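Local coordinates for protein PrgA (Enterococcus faecalis, PDB 6Z9K) that provides surface exclusion against unwanted conjugation as a cell-wall-anchored protein reaching far outside the cell, the part described being its CAP domain, at residues 72-77 with 98-103; 103-108 with 130-135; 123-128 with 139-144; 149-154 with 210-215. All coordinates share one frame; numbering follows the deposited sequence.

Contact 1. Residues 72-77 with 98-103; sequences QKKELS and VSDQSI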
loop_
_atom_site.group_PDB
_atom_site.type_symbol
_atom_site.label_atom_id
_atom_site.label_comp_id
_atom_site.label_asym_id
_atom_site.label_seq_id
_atom_site.Cartn_x
_atom_site.Cartn_y
_atom_site.Cartn_z
ATOM N N GLN A 72 -0.346 -0.673 16.329
ATOM C CA GLN A 72 -1.269 -0.121 15.311
ATOM C C GLN A 72 -0.453 0.095 14.019
ATOM O O GLN A 72 -0.946 -0.223 12.929
ATOM C CB GLN A 72 -1.926 1.158 15.818
ATOM C CG GLN A 72 -2.970 0.936 16.892
ATOM C CD GLN A 72 -3.460 2.269 17.398
ATOM O OE1 GLN A 72 -2.714 3.238 17.390
ATOM N NE2 GLN A 72 -4.710 2.330 17.825
ATOM N N LYS A 73 0.765 0.606 14.125
ATOM C CA LYS A 73 1.635 0.743 12.920
ATOM C C LYS A 73 1.853 -0.632 12.292
ATOM O O LYS A 73 1.803 -0.748 11.022
ATOM C CB LYS A 73 2.978 1.374 13.302
ATOM C CG LYS A 73 2.842 2.793 13.786
ATOM C CD LYS A 73 4.168 3.466 14.089
ATOM C CE LYS A 73 3.944 4.940 14.312
ATOM N NZ LYS A 73 5.175 5.593 14.768
ATOM N N LYS A 74 2.153 -1.650 13.100
ATOM C CA LYS A 74 2.434 -2.982 12.534
ATOM C C LYS A 74 1.154 -3.502 11.878
ATOM O O LYS A 74 1.239 -3.969 10.744
ATOM C CB LYS A 74 3.008 -3.936 13.569
ATOM C CG LYS A 74 3.485 -5.270 12.979
ATOM C CD LYS A 74 4.685 -5.850 13.737
ATOM C CE LYS A 74 5.920 -4.972 13.561
ATOM N NZ LYS A 74 7.179 -5.554 14.101
ATOM N N GLU A 75 -0.015 -3.323 12.499
ATOM C CA GLU A 75 -1.295 -3.817 11.923
ATOM C C GLU A 75 -1.514 -3.176 10.557
ATOM O O GLU A 75 -1.943 -3.877 9.628
ATOM C CB GLU A 75 -2.499 -3.498 12.803
ATOM C CG GLU A 75 -2.623 -4.360 14.031
ATOM C CD GLU A 75 -3.806 -3.929 14.899
ATOM O OE1 GLU A 75 -3.605 -3.703 16.127
ATOM O OE2 GLU A 75 -4.915 -3.747 14.307
ATOM N N LEU A 76 -1.327 -1.873 10.464
ATOM C CA LEU A 76 -1.542 -1.098 9.230
ATOM C C LEU A 76 -0.658 -1.649 8.115
ATOM O O LEU A 76 -1.176 -1.848 7.012
ATOM C CB LEU A 76 -1.262 0.370 9.499
ATOM C CG LEU A 76 -1.748 1.333 8.427
ATOM C CD1 LEU A 76 -3.267 1.347 8.355
ATOM C CD2 LEU A 76 -1.145 2.725 8.612
ATOM N N SER A 77 0.607 -1.917 8.407
ATOM C CA SER A 77 1.559 -2.434 7.395
ATOM C C SER A 77 1.197 -3.884 7.030
ATOM O O SER A 77 1.228 -4.191 5.835
ATOM C CB SER A 77 2.973 -2.349 7.888
ATOM O OG SER A 77 3.445 -1.002 7.818
ATOM N N VAL A 98 7.049 -7.375 6.433
ATOM C CA VAL A 98 6.929 -6.201 7.309
ATOM C C VAL A 98 7.958 -6.373 8.415
ATOM O O VAL A 98 8.051 -7.443 9.002
ATOM C CB VAL A 98 5.508 -6.089 7.846
ATOM C CG1 VAL A 98 5.421 -4.955 8.846
ATOM C CG2 VAL A 98 4.549 -5.869 6.699
ATOM N N SER A 99 8.731 -5.331 8.677
ATOM C CA SER A 99 9.754 -5.355 9.745
ATOM C C SER A 99 9.726 -4.070 10.541
ATOM O O SER A 99 9.174 -3.090 10.061
ATOM C CB SER A 99 11.105 -5.570 9.123
ATOM O OG SER A 99 11.376 -4.541 8.223
ATOM N N ASP A 100 10.358 -4.046 11.705
ATOM C CA ASP A 100 10.585 -2.764 12.424
ATOM C C ASP A 100 11.295 -1.800 11.469
ATOM O O ASP A 100 10.964 -0.627 11.469
ATOM C CB ASP A 100 11.362 -3.032 13.702
ATOM C CG ASP A 100 10.637 -4.091 14.511
ATOM O OD1 ASP A 100 9.439 -3.868 14.775
ATOM O OD2 ASP A 100 11.221 -5.181 14.717
ATOM N N GLN A 101 12.194 -2.306 10.654
ATOM C CA GLN A 101 12.992 -1.508 9.692
ATOM C C GLN A 101 12.056 -0.848 8.671
ATOM O O GLN A 101 12.137 0.351 8.461
ATOM C CB GLN A 101 13.986 -2.398 8.965
ATOM C CG GLN A 101 14.766 -1.704 7.880
ATOM C CD GLN A 101 15.911 -2.579 7.427
ATOM O OE1 GLN A 101 15.726 -3.649 6.871
ATOM N NE2 GLN A 101 17.119 -2.056 7.602
ATOM N N SER A 102 11.158 -1.607 8.063
ATOM C CA SER A 102 10.273 -1.062 6.998
ATOM C C SER A 102 9.291 -0.048 7.610
ATOM O O SER A 102 8.995 1.002 6.991
ATOM C CB SER A 102 9.598 -2.171 6.237
ATOM O OG SER A 102 8.552 -2.796 6.989
ATOM N N ILE A 103 8.776 -0.325 8.790
ATOM C CA ILE A 103 7.828 0.575 9.515
ATOM C C ILE A 103 8.545 1.881 9.858
ATOM O O ILE A 103 8.027 2.956 9.590
ATOM C CB ILE A 103 7.271 -0.150 10.729
ATOM C CG1 ILE A 103 6.406 -1.318 10.264
ATOM C CG2 ILE A 103 6.478 0.786 11.626
ATOM C CD1 ILE A 103 6.009 -2.222 11.426
HETATM O O HOH W 1 7.184 -7.628 11.552
#
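The long chain of K74 leaves its helix, bends twice and arches over I103 to reach D100, so that an aliphatic stem and a charged tip are both put to use. Its NZ lies 2.9 Å from D100 OD1 in a salt bridge, coming from above the carboxylate plane, 37° out of it. Next to the salt bridge K74 CE presses on I103 CD1 at 3.5 Å, a tight pair of carbons, with the two side chains at about a right angle. The bends at chi2 (148°) and chi3 (-67°) carry the ammonium group across to the carboxylate; a water that donates to V98 O also accepts a weak bond from it. The second carboxylate oxygen, OD2, accepts from Q229 NE2. The contact joins helix 70-90 to the start of helix 100-112, where S99 and S102 form a capping box: S102 N donates to S99 OG at 2.9 Å and S99 N to S102 OG. Serine suits both posts, its short hydroxyl reaching a backbone N-H. The rest of the contact is apolar, with S77, V98 and I103 buried. I103 CG2 meets K73 CB at 3.9 Å, and V98 CG1 meets S77 CB at 3.7 Å. S77 is small enough for the helix to come close to V98, and its OG is bonded to the backbone N of V199 in strand 196-202.

Contact 2. Residues 103-108 with 130-135; sequences IKFAWD and KENGFK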
loop_
_atom_site.group_PDB
_atom_site.type_symbol
_atom_site.label_atom_id
_atom_site.label_comp_id
_atom_site.label_asym_id
_atom_site.label_seq_id
_atom_site.Cartn_x
_atom_site.Cartn_y
_atom_site.Cartn_z
ATOM N N ILE A 103 8.776 -0.325 8.790
ATOM C CA ILE A 103 7.828 0.575 9.515
ATOM C C ILE A 103 8.545 1.881 9.858
ATOM O O ILE A 103 8.027 2.956 9.590
ATOM C CB ILE A 103 7.271 -0.150 10.729
ATOM C CG1 ILE A 103 6.406 -1.318 10.264
ATOM C CG2 ILE A 103 6.478 0.786 11.626
ATOM C CD1 ILE A 103 6.009 -2.222 11.426
ATOM N N LYS A 104 9.723 1.791 10.436
ATOM C CA LYS A 104 10.444 3.009 10.890
ATOM C C LYS A 104 10.761 3.856 9.674
ATOM O O LYS A 104 10.631 5.089 9.764
ATOM C CB LYS A 104 11.728 2.679 11.664
ATOM C CG LYS A 104 12.503 3.902 12.150
ATOM C CD LYS A 104 13.713 3.515 12.926
ATOM C CE LYS A 104 14.618 4.674 13.274
ATOM N NZ LYS A 104 15.202 5.351 12.083
ATOM N N PHE A 105 11.191 3.249 8.583
ATOM C CA PHE A 105 11.554 3.997 7.373
ATOM C C PHE A 105 10.300 4.709 6.889
ATOM O O PHE A 105 10.334 5.957 6.609
ATOM C CB PHE A 105 12.152 3.063 6.326
ATOM C CG PHE A 105 12.584 3.669 5.026
ATOM C CD1 PHE A 105 12.896 5.016 4.861
ATOM C CD2 PHE A 105 12.754 2.810 3.953
ATOM C CE1 PHE A 105 13.354 5.488 3.651
ATOM C CE2 PHE A 105 13.189 3.295 2.744
ATOM C CZ PHE A 105 13.478 4.621 2.590
ATOM N N ALA A 106 9.189 3.976 6.765
ATOM C CA ALA A 106 7.948 4.606 6.268
ATOM C C ALA A 106 7.511 5.798 7.142
ATOM O O ALA A 106 7.110 6.869 6.607
ATOM C CB ALA A 106 6.829 3.593 6.215
ATOM N N TRP A 107 7.576 5.647 8.475
ATOM C CA TRP A 107 7.090 6.707 9.390
ATOM C C TRP A 107 8.065 7.888 9.365
ATOM O O TRP A 107 7.595 9.034 9.576
ATOM C CB TRP A 107 6.766 6.127 10.773
ATOM C CG TRP A 107 5.459 5.399 10.690
ATOM C CD1 TRP A 107 5.288 4.053 10.480
ATOM C CD2 TRP A 107 4.139 5.976 10.697
ATOM N NE1 TRP A 107 3.949 3.754 10.415
ATOM C CE2 TRP A 107 3.224 4.918 10.525
ATOM C CE3 TRP A 107 3.639 7.269 10.866
ATOM C CZ2 TRP A 107 1.839 5.128 10.527
ATOM C CZ3 TRP A 107 2.275 7.475 10.832
ATOM C CH2 TRP A 107 1.390 6.413 10.690
ATOM N N ASP A 108 9.361 7.654 9.145
ATOM C CA ASP A 108 10.307 8.769 8.947
ATOM C C ASP A 108 9.921 9.548 7.678
ATOM O O ASP A 108 9.922 10.816 7.717
ATOM C CB ASP A 108 11.747 8.302 8.995
ATOM C CG ASP A 108 12.267 7.994 10.375
ATOM O OD1 ASP A 108 11.534 8.265 11.382
ATOM O OD2 ASP A 108 13.383 7.456 10.437
ATOM N N LYS A 130 18.517 8.266 3.996
ATOM C CA LYS A 130 19.895 8.340 4.514
ATOM C C LYS A 130 19.911 7.944 6.001
ATOM O O LYS A 130 20.770 7.146 6.442
ATOM C CB LYS A 130 20.439 9.738 4.322
ATOM C CG LYS A 130 21.832 9.877 4.924
ATOM C CD LYS A 130 22.327 11.273 4.981
ATOM C CE LYS A 130 23.637 11.351 5.769
ATOM N NZ LYS A 130 24.812 11.312 4.874
ATOM N N GLU A 131 18.943 8.439 6.782
ATOM C CA GLU A 131 18.952 8.193 8.235
ATOM C C GLU A 131 18.638 6.741 8.558
ATOM O O GLU A 131 19.001 6.295 9.675
ATOM C CB GLU A 131 17.939 9.093 8.889
ATOM C CG GLU A 131 18.381 10.536 8.846
ATOM C CD GLU A 131 17.331 11.522 9.343
ATOM O OE1 GLU A 131 16.391 11.104 10.052
ATOM O OE2 GLU A 131 17.529 12.724 9.072
ATOM N N ASN A 132 17.982 6.028 7.650
ATOM C CA ASN A 132 17.618 4.609 7.845
ATOM C C ASN A 132 18.577 3.663 7.118
ATOM O O ASN A 132 18.345 2.439 7.183
ATOM C CB ASN A 132 16.157 4.379 7.435
ATOM C CG ASN A 132 15.205 4.929 8.485
ATOM O OD1 ASN A 132 14.921 4.251 9.460
ATOM N ND2 ASN A 132 14.815 6.191 8.365
ATOM N N GLY A 133 19.636 4.178 6.536
ATOM C CA GLY A 133 20.699 3.375 5.929
ATOM C C GLY A 133 20.378 2.996 4.498
ATOM O O GLY A 133 21.087 2.105 3.962
ATOM N N PHE A 134 19.412 3.653 3.866
ATOM C CA PHE A 134 19.057 3.403 2.455
ATOM C C PHE A 134 19.780 4.387 1.546
ATOM O O PHE A 134 20.075 5.524 1.912
ATOM C CB PHE A 134 17.540 3.510 2.282
ATOM C CG PHE A 134 16.790 2.387 2.930
ATOM C CD1 PHE A 134 16.468 2.429 4.280
ATOM C CD2 PHE A 134 16.458 1.232 2.232
ATOM C CE1 PHE A 134 15.798 1.414 4.911
ATOM C CE2 PHE A 134 15.759 0.208 2.856
ATOM C CZ PHE A 134 15.439 0.279 4.186
ATOM N N LYS A 135 19.933 3.988 0.294
ATOM C CA LYS A 135 20.536 4.816 -0.748
ATOM C C LYS A 135 19.647 6.013 -1.049
ATOM O O LYS A 135 18.416 5.900 -1.023
ATOM C CB LYS A 135 20.761 3.996 -2.014
ATOM C CG LYS A 135 21.781 2.896 -1.775
ATOM C CD LYS A 135 21.833 1.922 -2.901
ATOM C CE LYS A 135 23.074 1.080 -2.732
ATOM N NZ LYS A 135 23.054 -0.063 -3.663
HETATM O O HOH W 2 17.144 7.143 12.410
HETATM O O HOH W 3 15.540 8.975 11.447
#
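F105 and F134 lie face against face in an offset stack, their centroids 4.2 Å apart and their planes tilted by only 15°. F105 CE2 sits over the centre of the F134 ring, whereas F134 CD1 lies toward the rim of the F105 face; the closest carbons are F105 CD2 and F134 CE1, at 3.5 Å. CB of N132 lies at the edge of the F134 ring, in its plane, and N132 ND2 approaches the F105 ring obliquely, the amide and ring planes 34° apart. Y143 and Y217 add edge-to-face partners, to F105 and F134 respectively.

Beside the rings runs a polar cluster centred on N132, whose amide offers an acceptor and a donor at once. ND2 gives a nearly straight bond (176°) to D108 OD2 at 2.8 Å, using the anti lone pair of that oxygen, while OD1 accepts from K104 NZ at 2.9 Å, the ammonium standing above the carbonyl plane. K104 NZ also bridges to D108 OD2 at 3.2 Å, on its syn side. An extended lysine chain with a final bend brings the ammonium to N132 OD1 and D108 OD2, and the nearby positive charge would probably favour the ionised carboxylate. A water links D108 OD2 to E131 OE1. G133, with positive phi, closes helix 122-132 in a Schellman motif and turns the chain so that F134 faces back on F105. The contact thus pins the end of helix 122-132 to helix 100-112, with I215 of strand 211-217 packing against F105 and A106.

Contact 3. Residues 123-128 with 139-144; sequences IAINKA and GMNYYE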
loop_
_atom_site.group_PDB
_atom_site.type_symbol
_atom_site.label_atom_id
_atom_site.label_comp_id
_atom_site.label_asym_id
_atom_site.label_seq_id
_atom_site.Cartn_x
_atom_site.Cartn_y
_atom_site.Cartn_z
ATOM N N ILE A 123 12.769 15.479 -1.009
ATOM C CA ILE A 123 13.756 15.873 0.035
ATOM C C ILE A 123 13.483 15.034 1.276
ATOM O O ILE A 123 14.425 14.488 1.873
ATOM C CB ILE A 123 13.652 17.363 0.358
ATOM C CG1 ILE A 123 14.171 18.155 -0.834
ATOM C CG2 ILE A 123 14.392 17.667 1.648
ATOM C CD1 ILE A 123 14.001 19.590 -0.705
ATOM N N ALA A 124 12.230 14.880 1.657
ATOM C CA ALA A 124 11.825 14.069 2.809
ATOM C C ALA A 124 12.211 12.598 2.588
ATOM O O ALA A 124 12.710 11.920 3.529
ATOM C CB ALA A 124 10.340 14.135 3.019
ATOM N N ILE A 125 11.937 12.060 1.402
ATOM C CA ILE A 125 12.194 10.632 1.149
ATOM C C ILE A 125 13.684 10.345 1.259
ATOM O O ILE A 125 14.064 9.370 1.908
ATOM C CB ILE A 125 11.593 10.263 -0.224
ATOM C CG1 ILE A 125 10.055 10.369 -0.197
ATOM C CG2 ILE A 125 12.033 8.877 -0.648
ATOM C CD1 ILE A 125 9.412 10.420 -1.592
ATOM N N ASN A 126 14.515 11.160 0.620
ATOM C CA ASN A 126 15.973 10.949 0.663
ATOM C C ASN A 126 16.559 11.222 2.051
ATOM O O ASN A 126 17.477 10.499 2.441
ATOM C CB ASN A 126 16.635 11.777 -0.410
ATOM C CG ASN A 126 16.368 11.176 -1.773
ATOM O OD1 ASN A 126 16.615 9.995 -1.963
ATOM N ND2 ASN A 126 15.865 11.965 -2.724
ATOM N N LYS A 127 15.991 12.167 2.779
ATOM C CA LYS A 127 16.495 12.412 4.148
ATOM C C LYS A 127 16.195 11.178 5.007
ATOM O O LYS A 127 17.064 10.712 5.781
ATOM C CB LYS A 127 15.839 13.646 4.747
ATOM C CG LYS A 127 16.321 14.050 6.128
ATOM C CD LYS A 127 15.570 15.269 6.662
ATOM C CE LYS A 127 16.298 15.960 7.791
ATOM N NZ LYS A 127 16.337 15.183 9.063
ATOM N N ALA A 128 14.987 10.681 4.958
ATOM C CA ALA A 128 14.579 9.456 5.663
ATOM C C ALA A 128 15.466 8.292 5.206
ATOM O O ALA A 128 15.873 7.476 6.018
ATOM C CB ALA A 128 13.113 9.160 5.438
ATOM N N GLY A 139 16.558 14.193 -5.905
ATOM C CA GLY A 139 15.487 14.709 -6.778
ATOM C C GLY A 139 14.487 13.673 -7.247
ATOM O O GLY A 139 13.524 14.075 -7.942
ATOM N N MET A 140 14.701 12.399 -6.920
ATOM C CA MET A 140 13.900 11.281 -7.429
ATOM C C MET A 140 13.253 10.579 -6.243
ATOM O O MET A 140 13.709 10.702 -5.076
ATOM C CB MET A 140 14.754 10.262 -8.199
ATOM C CG MET A 140 15.708 10.881 -9.159
ATOM S SD MET A 140 14.831 11.636 -10.517
ATOM C CE MET A 140 14.179 10.211 -11.375
ATOM N N ASN A 141 12.284 9.784 -6.574
ATOM C CA ASN A 141 11.577 8.937 -5.594
ATOM C C ASN A 141 11.523 7.503 -6.152
ATOM O O ASN A 141 10.763 7.254 -7.065
ATOM C CB ASN A 141 10.160 9.446 -5.395
ATOM C CG ASN A 141 9.275 8.367 -4.847
ATOM O OD1 ASN A 141 9.666 7.665 -3.914
ATOM N ND2 ASN A 141 8.089 8.245 -5.429
ATOM N N TYR A 142 12.273 6.573 -5.576
ATOM C CA TYR A 142 12.095 5.145 -5.912
ATOM C C TYR A 142 11.649 4.367 -4.685
ATOM O O TYR A 142 11.831 3.152 -4.694
ATOM C CB TYR A 142 13.371 4.478 -6.410
ATOM C CG TYR A 142 13.955 5.163 -7.606
ATOM C CD1 TYR A 142 13.134 5.610 -8.638
ATOM C CD2 TYR A 142 15.312 5.346 -7.694
ATOM C CE1 TYR A 142 13.671 6.285 -9.734
ATOM C CE2 TYR A 142 15.866 5.939 -8.825
ATOM C CZ TYR A 142 15.037 6.457 -9.810
ATOM O OH TYR A 142 15.588 7.102 -10.897
ATOM N N TYR A 143 10.995 4.982 -3.714
ATOM C CA TYR A 143 10.577 4.281 -2.490
ATOM C C TYR A 143 9.064 4.339 -2.261
ATOM O O TYR A 143 8.559 3.448 -1.605
ATOM C CB TYR A 143 11.279 4.907 -1.286
ATOM C CG TYR A 143 12.750 4.605 -1.221
ATOM C CD1 TYR A 143 13.205 3.336 -0.946
ATOM C CD2 TYR A 143 13.704 5.611 -1.445
ATOM C CE1 TYR A 143 14.547 3.038 -0.885
ATOM C CE2 TYR A 143 15.055 5.331 -1.361
ATOM C CZ TYR A 143 15.483 4.047 -1.062
ATOM O OH TYR A 143 16.808 3.757 -0.976
ATOM N N GLU A 144 8.402 5.423 -2.709
ATOM C CA GLU A 144 7.036 5.741 -2.264
ATOM C C GLU A 144 5.988 5.645 -3.373
ATOM O O GLU A 144 6.180 6.175 -4.485
ATOM C CB GLU A 144 7.061 7.158 -1.665
ATOM C CG GLU A 144 5.696 7.685 -1.270
ATOM C CD GLU A 144 5.794 9.061 -0.631
ATOM O OE1 GLU A 144 5.770 10.046 -1.368
ATOM O OE2 GLU A 144 5.982 9.064 0.597
HETATM O O HOH W 4 14.409 8.586 -3.513
HETATM O O HOH W 5 15.841 15.177 -3.288
#
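I125 points from its helix into the bend of 139-144. CG2 meets Y143 CD2 at 3.8 Å, the side chains sliding past each other in opposite directions. CD1, at the end of the other branch, lies 3.6 Å from N141 OD1 and 3.7 Å from E144 OE1; the E144 and I125 side chains cross at about a right angle. Branched isoleucine thus serves both an aromatic ring and polar groups.

N141, with CG anti to the backbone N (chi1 158°), turns its amide back on its own segment: OD1 accepts from Y143 N and, in the carbonyl plane, from E144 N at 2.8 Å, an Asx turn and Asx motif, while ND2 donates to E144 O at 180°. E144 OE1 bonds to H120 ND1 and OE2 to H213 ND1; the E144 side chain is about 6 Å from the bound magnesium ion. Beside I125, N126 ND2 gives M140 O only a weak bond, 3.4 Å long; a water joins N126 OD1 to the same carbonyl, and OD1 also accepts from Y137 N. The contact fastens helix 122-132 to the loop entering strand 144-148, with I109 of helix 100-112 packed against I125 and E144.

Contact 4. Residues 149-154 with 210-215; sequences GYYETE and PKIHII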
loop_
_atom_site.group_PDB
_atom_site.type_symbol
_atom_site.label_atom_id
_atom_site.label_comp_id
_atom_site.label_asym_id
_atom_site.label_seq_id
_atom_site.Cartn_x
_atom_site.Cartn_y
_atom_site.Cartn_z
ATOM N N GLY A 149 -5.983 12.176 -0.505
ATOM C CA GLY A 149 -7.398 12.576 -0.603
ATOM C C GLY A 149 -8.336 11.377 -0.539
ATOM O O GLY A 149 -9.492 11.497 -1.007
ATOM N N TYR A 150 -7.877 10.295 0.076
ATOM C CA TYR A 150 -8.699 9.076 0.226
ATOM C C TYR A 150 -9.449 9.112 1.554
ATOM O O TYR A 150 -10.375 8.303 1.715
ATOM C CB TYR A 150 -7.827 7.829 0.165
ATOM C CG TYR A 150 -7.469 7.431 -1.225
ATOM C CD1 TYR A 150 -6.355 7.944 -1.870
ATOM C CD2 TYR A 150 -8.237 6.509 -1.934
ATOM C CE1 TYR A 150 -6.063 7.602 -3.173
ATOM C CE2 TYR A 150 -7.930 6.133 -3.215
ATOM C CZ TYR A 150 -6.837 6.666 -3.851
ATOM O OH TYR A 150 -6.682 6.239 -5.132
ATOM N N TYR A 151 -9.072 9.988 2.482
ATOM C CA TYR A 151 -9.690 10.069 3.839
ATOM C C TYR A 151 -9.511 11.486 4.420
ATOM O O TYR A 151 -8.917 12.316 3.768
ATOM C CB TYR A 151 -9.154 8.960 4.763
ATOM C CG TYR A 151 -7.732 9.156 5.224
ATOM C CD1 TYR A 151 -6.656 8.842 4.412
ATOM C CD2 TYR A 151 -7.444 9.574 6.499
ATOM C CE1 TYR A 151 -5.334 9.038 4.809
ATOM C CE2 TYR A 151 -6.139 9.750 6.926
ATOM C CZ TYR A 151 -5.068 9.476 6.091
ATOM O OH TYR A 151 -3.764 9.672 6.498
ATOM N N GLU A 152 -10.146 11.767 5.559
ATOM C CA GLU A 152 -10.094 13.078 6.274
ATOM C C GLU A 152 -9.765 12.839 7.747
ATOM O O GLU A 152 -10.208 11.831 8.249
ATOM C CB GLU A 152 -11.435 13.818 6.193
ATOM C CG GLU A 152 -11.820 14.261 4.788
ATOM C CD GLU A 152 -12.426 13.170 3.918
ATOM O OE1 GLU A 152 -11.907 12.932 2.801
ATOM O OE2 GLU A 152 -13.411 12.577 4.345
ATOM N N THR A 153 -9.062 13.778 8.394
ATOM C CA THR A 153 -8.674 13.743 9.828
ATOM C C THR A 153 -9.577 14.709 10.610
ATOM O O THR A 153 -9.604 15.878 10.215
ATOM C CB THR A 153 -7.202 14.139 10.012
ATOM O OG1 THR A 153 -6.876 15.327 9.279
ATOM C CG2 THR A 153 -6.268 13.034 9.551
ATOM N N GLU A 154 -10.363 14.211 11.576
ATOM C CA GLU A 154 -11.129 15.062 12.541
ATOM C C GLU A 154 -10.320 15.057 13.829
ATOM O O GLU A 154 -10.275 14.003 14.482
ATOM C CB GLU A 154 -12.528 14.523 12.807
ATOM C CG GLU A 154 -13.203 15.201 14.003
ATOM C CD GLU A 154 -14.719 15.299 13.952
ATOM O OE1 GLU A 154 -15.311 14.869 12.931
ATOM O OE2 GLU A 154 -15.315 15.816 14.930
ATOM N N PRO A 210 -5.083 14.398 3.997
ATOM C CA PRO A 210 -4.099 13.520 4.622
ATOM C C PRO A 210 -3.726 12.424 3.616
ATOM O O PRO A 210 -4.425 12.185 2.595
ATOM C CB PRO A 210 -4.768 12.999 5.880
ATOM C CG PRO A 210 -6.234 12.983 5.491
ATOM C CD PRO A 210 -6.436 14.155 4.532
ATOM N N LYS A 211 -2.574 11.814 3.875
ATOM C CA LYS A 211 -1.883 10.950 2.913
ATOM C C LYS A 211 -1.684 9.555 3.456
ATOM O O LYS A 211 -1.608 9.357 4.682
ATOM C CB LYS A 211 -0.476 11.491 2.684
ATOM C CG LYS A 211 -0.447 12.839 1.992
ATOM C CD LYS A 211 0.972 13.392 2.087
ATOM C CE LYS A 211 1.036 14.801 1.624
ATOM N NZ LYS A 211 2.382 15.374 1.829
ATOM N N ILE A 212 -1.612 8.654 2.484
ATOM C CA ILE A 212 -1.138 7.269 2.727
ATOM C C ILE A 212 0.166 7.106 1.969
ATOM O O ILE A 212 0.185 7.269 0.741
ATOM C CB ILE A 212 -2.168 6.257 2.226
ATOM C CG1 ILE A 212 -3.550 6.517 2.843
ATOM C CG2 ILE A 212 -1.606 4.847 2.483
ATOM C CD1 ILE A 212 -4.691 5.730 2.190
ATOM N N HIS A 213 1.217 6.712 2.673
ATOM C CA HIS A 213 2.558 6.478 2.089
ATOM C C HIS A 213 2.818 4.966 2.084
ATOM O O HIS A 213 2.956 4.391 3.162
ATOM C CB HIS A 213 3.662 7.178 2.929
ATOM C CG HIS A 213 3.469 8.643 3.195
ATOM N ND1 HIS A 213 4.203 9.619 2.533
ATOM C CD2 HIS A 213 2.699 9.308 4.092
ATOM C CE1 HIS A 213 3.834 10.820 2.982
ATOM N NE2 HIS A 213 2.924 10.654 3.938
ATOM N N ILE A 214 2.858 4.368 0.902
ATOM C CA ILE A 214 3.273 2.958 0.759
ATOM C C ILE A 214 4.741 2.955 0.341
ATOM O O ILE A 214 5.082 3.411 -0.725
ATOM C CB ILE A 214 2.352 2.207 -0.224
ATOM C CG1 ILE A 214 0.904 2.202 0.279
ATOM C CG2 ILE A 214 2.916 0.790 -0.437
ATOM C CD1 ILE A 214 -0.086 1.390 -0.588
ATOM N N ILE A 215 5.590 2.490 1.252
ATOM C CA ILE A 215 7.065 2.463 1.122
ATOM C C ILE A 215 7.498 1.010 0.868
ATOM O O ILE A 215 7.139 0.140 1.646
ATOM C CB ILE A 215 7.724 3.097 2.354
ATOM C CG1 ILE A 215 7.149 4.497 2.656
ATOM C CG2 ILE A 215 9.223 3.089 2.120
ATOM C CD1 ILE A 215 7.129 5.427 1.508
HETATM O O HOH W 6 -5.224 9.767 1.382
#
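P210 lays its ring over one face of Y151: CG stands 3.7 Å from the ring centroid and 17° off the normal, a CH-pi contact. Compact and conformationally restricted, proline offers its ring CH groups to the aromatic face. T153 CG2 slides past P210 CB at 4.0 Å, and I212 CG1, within the strand that P210 just precedes, comes obliquely to Y151 CE1 at 3.7 Å. The first torsion of Y151 (chi1 72°) sets CG between the backbone N and the carbonyl carbon, swinging the ring across to 210-212.

Tyrosine suits the place because its ring ends at a backbone acceptor: OH donates to K211 O at 2.8 Å. K211 O lies near the ring plane, at its edge, while the hydroxyl stands 50° out of the carbonyl plane. At the outer edge G149 N gives P210 O a long, weak bond of 3.5 Å, and a water donating to P210 O accepts from Y150 N. The contact ties the loop after strand 144-148 to the start of strand 211-217, the middle strand of a three-stranded antiparallel sheet, with M170 of helix 160-176 against Y150 and I212.

Contacts 1 and 2 share I103 and work from helix 100-112, which they fasten to helix 70-90 and to the end of helix 122-132; contact 3 holds that last helix again. Each of these three is partly buried and sets an apolar patch beside polar groups: a salt bridge in contact 1, an amide-centred cluster in contact 2, Asx bonds and waters in contact 3. Contact 4 is the buried one, a loop packed on the start of the central strand, where ring packing leads and backbone carbonyls take the bonds. Contacts 2 and 3 meet through Y143, whose OH lies 2.7 Å from K135 O. Contacts 3 and 4 meet at E144 and H213, near the magnesium site.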